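Local coordinates for protein extracellular endo-alpha-(1->5)-L-arabinanase 1 (Bacillus subtilis, PDB 1UV4) that cleaves internal alpha-1,5-L-arabinofuranosyl linkages of linear and branched arabinan, a key step in the breakdown of plant cell walls, at residues A[214-219]-A[240-245]. Numbering follows the deposited sequence.
Sequences KIAYGR and GTILDS. With EDO (1,2-ethanediol), chain E.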
ATOM      1  N   LYS A 214       8.608  -5.743   9.590  1.00 11.61           N
ATOM      2  CA  LYS A 214       9.262  -6.549   8.567  1.00 12.80           C
ATOM      3  C   LYS A 214       8.394  -6.626   7.320  1.00 13.87           C
ATOM      4  O   LYS A 214       7.205  -6.390   7.379  1.00 14.14           O
ATOM      5  CB  LYS A 214       9.463  -7.981   9.051  1.00 13.57           C
ATOM      6  CG  LYS A 214      10.176  -8.158  10.329  1.00 15.93           C
ATOM      7  CD  LYS A 214      10.299  -9.659  10.628  1.00 16.94           C
ATOM      8  CE  LYS A 214      10.484  -9.871  12.111  1.00 17.65           C
ATOM      9  NZ  LYS A 214      10.969 -11.232  12.490  1.00 22.35           N
ATOM     10  N   ILE A 215       9.008  -6.912   6.173  1.00 12.82           N
ATOM     11  CA  ILE A 215       8.325  -7.179   4.914  1.00 12.07           C
ATOM     12  C   ILE A 215       8.350  -8.682   4.676  1.00 11.99           C
ATOM     13  O   ILE A 215       9.417  -9.252   4.691  1.00 13.38           O
ATOM     14  CB  ILE A 215       8.969  -6.446   3.752  1.00 11.70           C
ATOM     15  CG1 ILE A 215       8.865  -4.945   3.962  1.00 14.41           C
ATOM     16  CG2 ILE A 215       8.375  -6.823   2.438  1.00 13.56           C
ATOM     17  CD1 ILE A 215       9.674  -4.132   3.040  1.00 13.95           C
ATOM     18  N   ALA A 216       7.186  -9.284   4.443  1.00 12.64           N
ATOM     19  CA  ALA A 216       7.011 -10.745   4.313  1.00 12.67           C
ATOM     20  C   ALA A 216       6.307 -11.082   3.002  1.00 13.20           C
ATOM     21  O   ALA A 216       5.488 -10.312   2.574  1.00 13.31           O
ATOM     22  CB  ALA A 216       6.236 -11.302   5.478  1.00 13.37           C
ATOM     23  N   TYR A 217       6.597 -12.265   2.432  1.00 13.72           N
ATOM     24  CA  TYR A 217       6.008 -12.625   1.133  1.00 13.67           C
ATOM     25  C   TYR A 217       5.616 -14.077   0.975  1.00 12.99           C
ATOM     26  O   TYR A 217       6.062 -14.966   1.701  1.00 11.94           O
ATOM     27  CB  TYR A 217       6.908 -12.180  -0.009  1.00 13.98           C
ATOM     28  CG  TYR A 217       8.246 -12.843  -0.048  1.00 12.62           C
ATOM     29  CD1 TYR A 217       8.418 -14.117  -0.591  1.00 13.32           C
ATOM     30  CD2 TYR A 217       9.379 -12.208   0.469  1.00 13.56           C
ATOM     31  CE1 TYR A 217       9.657 -14.723  -0.634  1.00 12.73           C
ATOM     32  CE2 TYR A 217      10.592 -12.797   0.451  1.00 14.44           C
ATOM     33  CZ  TYR A 217      10.769 -14.045  -0.111  1.00 12.72           C
ATOM     34  OH  TYR A 217      12.021 -14.630  -0.136  1.00 14.47           O
ATOM     35  N   GLY A 218       4.746 -14.309   0.003  1.00 12.80           N
ATOM     36  CA  GLY A 218       4.336 -15.660  -0.357  1.00 13.19           C
ATOM     37  C   GLY A 218       3.855 -15.652  -1.796  1.00 12.43           C
ATOM     38  O   GLY A 218       3.733 -14.587  -2.429  1.00 11.90           O
ATOM     39  N   ARG A 219       3.562 -16.821  -2.338  1.00 11.86           N
ATOM     40  CA  ARG A 219       3.139 -16.943  -3.753  1.00 10.72           C
ATOM     41  C   ARG A 219       1.998 -17.950  -3.910  1.00 11.54           C
ATOM     42  O   ARG A 219       1.894 -18.919  -3.134  1.00 12.38           O
ATOM     43  CB  ARG A 219       4.302 -17.328  -4.667  1.00 12.21           C
ATOM     44  CG  ARG A 219       4.762 -18.784  -4.599  1.00 11.86           C
ATOM     45  CD  ARG A 219       6.033 -19.087  -5.347  1.00 12.66           C
ATOM     46  NE  ARG A 219       6.329 -20.529  -5.322  1.00 11.46           N
ATOM     47  CZ  ARG A 219       7.389 -21.086  -5.903  1.00 12.35           C
ATOM     48  NH1 ARG A 219       8.261 -20.346  -6.574  1.00 11.25           N
ATOM     49  NH2 ARG A 219       7.565 -22.382  -5.821  1.00 14.07           N
ATOM     50  N   GLY A 240       4.780 -16.329   5.701  1.00 12.81           N
ATOM     51  CA  GLY A 240       5.400 -15.218   4.991  1.00 12.65           C
ATOM     52  C   GLY A 240       6.894 -15.243   5.241  1.00 12.70           C
ATOM     53  O   GLY A 240       7.380 -15.255   6.382  1.00 13.12           O
ATOM     54  N   THR A 241       7.657 -15.321   4.148  1.00 13.38           N
ATOM     55  CA  THR A 241       9.091 -15.318   4.203  1.00 12.36           C
ATOM     56  C   THR A 241       9.544 -13.877   4.292  1.00 12.12           C
ATOM     57  O   THR A 241       8.981 -13.027   3.643  1.00 12.85           O
ATOM     58  CB  THR A 241       9.652 -16.009   2.922  1.00 12.97           C
ATOM     59  OG1 THR A 241       9.261 -17.391   2.903  1.00 12.80           O
ATOM     60  CG2 THR A 241      11.149 -16.009   2.886  1.00 13.38           C
ATOM     61  N   ILE A 242      10.583 -13.614   5.080  1.00 12.92           N
ATOM     62  CA  ILE A 242      11.009 -12.262   5.369  1.00 13.51           C
ATOM     63  C   ILE A 242      12.010 -11.830   4.317  1.00 13.65           C
ATOM     64  O   ILE A 242      13.125 -12.383   4.191  1.00 15.18           O
ATOM     65  CB  ILE A 242      11.573 -12.132   6.800  1.00 12.79           C
ATOM     66  CG1 ILE A 242      10.552 -12.646   7.875  1.00 11.65           C
ATOM     67  CG2 ILE A 242      12.040 -10.709   7.034  1.00 14.30           C
ATOM     68  CD1 ILE A 242       9.182 -12.089   7.807  1.00 11.53           C
ATOM     69  N   LEU A 243      11.595 -10.813   3.584  1.00 13.37           N
ATOM     70  CA  LEU A 243      12.451 -10.091   2.653  1.00 14.31           C
ATOM     71  C   LEU A 243      13.378  -9.122   3.344  1.00 13.47           C
ATOM     72  O   LEU A 243      14.538  -8.979   2.959  1.00 14.22           O
ATOM     73  CB  LEU A 243      11.609  -9.290   1.677  1.00 13.75           C
ATOM     74  CG  LEU A 243      12.381  -8.569   0.550  1.00 13.93           C
ATOM     75  CD1 LEU A 243      13.058  -9.574  -0.380  1.00 16.32           C
ATOM     76  CD2 LEU A 243      11.460  -7.651  -0.165  1.00 14.98           C
ATOM     77  N   ASP A 244      12.876  -8.465   4.390  1.00 12.61           N
ATOM     78  CA  ASP A 244      13.600  -7.324   4.953  1.00 12.39           C
ATOM     79  C   ASP A 244      13.110  -7.114   6.358  1.00 12.75           C
ATOM     80  O   ASP A 244      11.914  -6.948   6.583  1.00 13.28           O
ATOM     81  CB  ASP A 244      13.254  -6.123   4.086  1.00 13.08           C
ATOM     82  CG  ASP A 244      14.092  -4.871   4.345  1.00 13.97           C
ATOM     83  OD1 ASP A 244      14.788  -4.739   5.371  1.00 13.30           O
ATOM     84  OD2 ASP A 244      14.103  -3.939   3.495  1.00 15.19           O
ATOM     85  N   SER A 245      14.040  -7.126   7.296  1.00 13.91           N
ATOM     86  CA  SER A 245      13.758  -6.828   8.690  1.00 14.16           C
ATOM     87  C   SER A 245      14.564  -5.621   9.180  1.00 13.84           C
ATOM     88  O   SER A 245      14.670  -5.398  10.371  1.00 13.81           O
ATOM     89  CB  SER A 245      13.995  -8.069   9.565  1.00 14.25           C
ATOM     90  OG  SER A 245      15.303  -8.518   9.436  1.00 18.17           O
TER
HETATM   91  C1  EDO E1295      15.697  -1.320   5.264  1.00 27.24           C
HETATM   92  O1  EDO E1295      15.016  -1.565   4.039  1.00 26.84           O
HETATM   93  C2  EDO E1295      17.114  -1.836   5.201  1.00 29.36           C
HETATM   94  O2  EDO E1295      17.140  -3.225   5.477  1.00 31.97           O
HETATM   95  O   HOH W   1      13.876 -13.232   1.306  1.00 30.02           O
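Y217 lays one face of its ring against T241, whose CB sits 3.9 Å from the ring centroid and 20° off the normal, while T241 CG2 reaches the Y217 OH at 3.4 Å. With chi1 at 64°, CG lies between the backbone N and the carbonyl carbon, and this turns the ring back over the neighbouring strand instead of straight off the sheet. The L243 side chain runs roughly at right angles to that of Y217, passing the ring's edge, with CB 3.9 Å from Y217 CE2. This is the tight end of the contact, and M199 and P291 also pack on the tyrosine; at the ring's edge a water joins the Y217 OH to I242 O. Beneath the ring the two backbones pair antiparallel: Y217 N donates to T241 O at 2.8 Å, and T241 N returns a bond to Y217 O. T241 OG1 turns elsewhere, to the backbone N of K230.

On the other face, I242 CD1 packs on the buried A216 CB at 3.8 Å. The loose end is at K214 and the exposed S245: the extended K214 side chain sets CG against S245 CB and CD against I242 CD1. Nearby, the D244 carboxylate grips both hydroxyls of an ethanediol, probably from the crystallisation liquor, while OD2 also bonds to Y293.

Between the two ends the register slips by one: I215 O accepts from L243 N, bent at 143°, whereas I215 N gives a nearly straight bond to D244 O. L243 and D244 thus both face I215, a classic beta bulge, here where outermost strand 241-244 joins strand 212-220 in one four-stranded antiparallel blade of the family 43 beta-propeller.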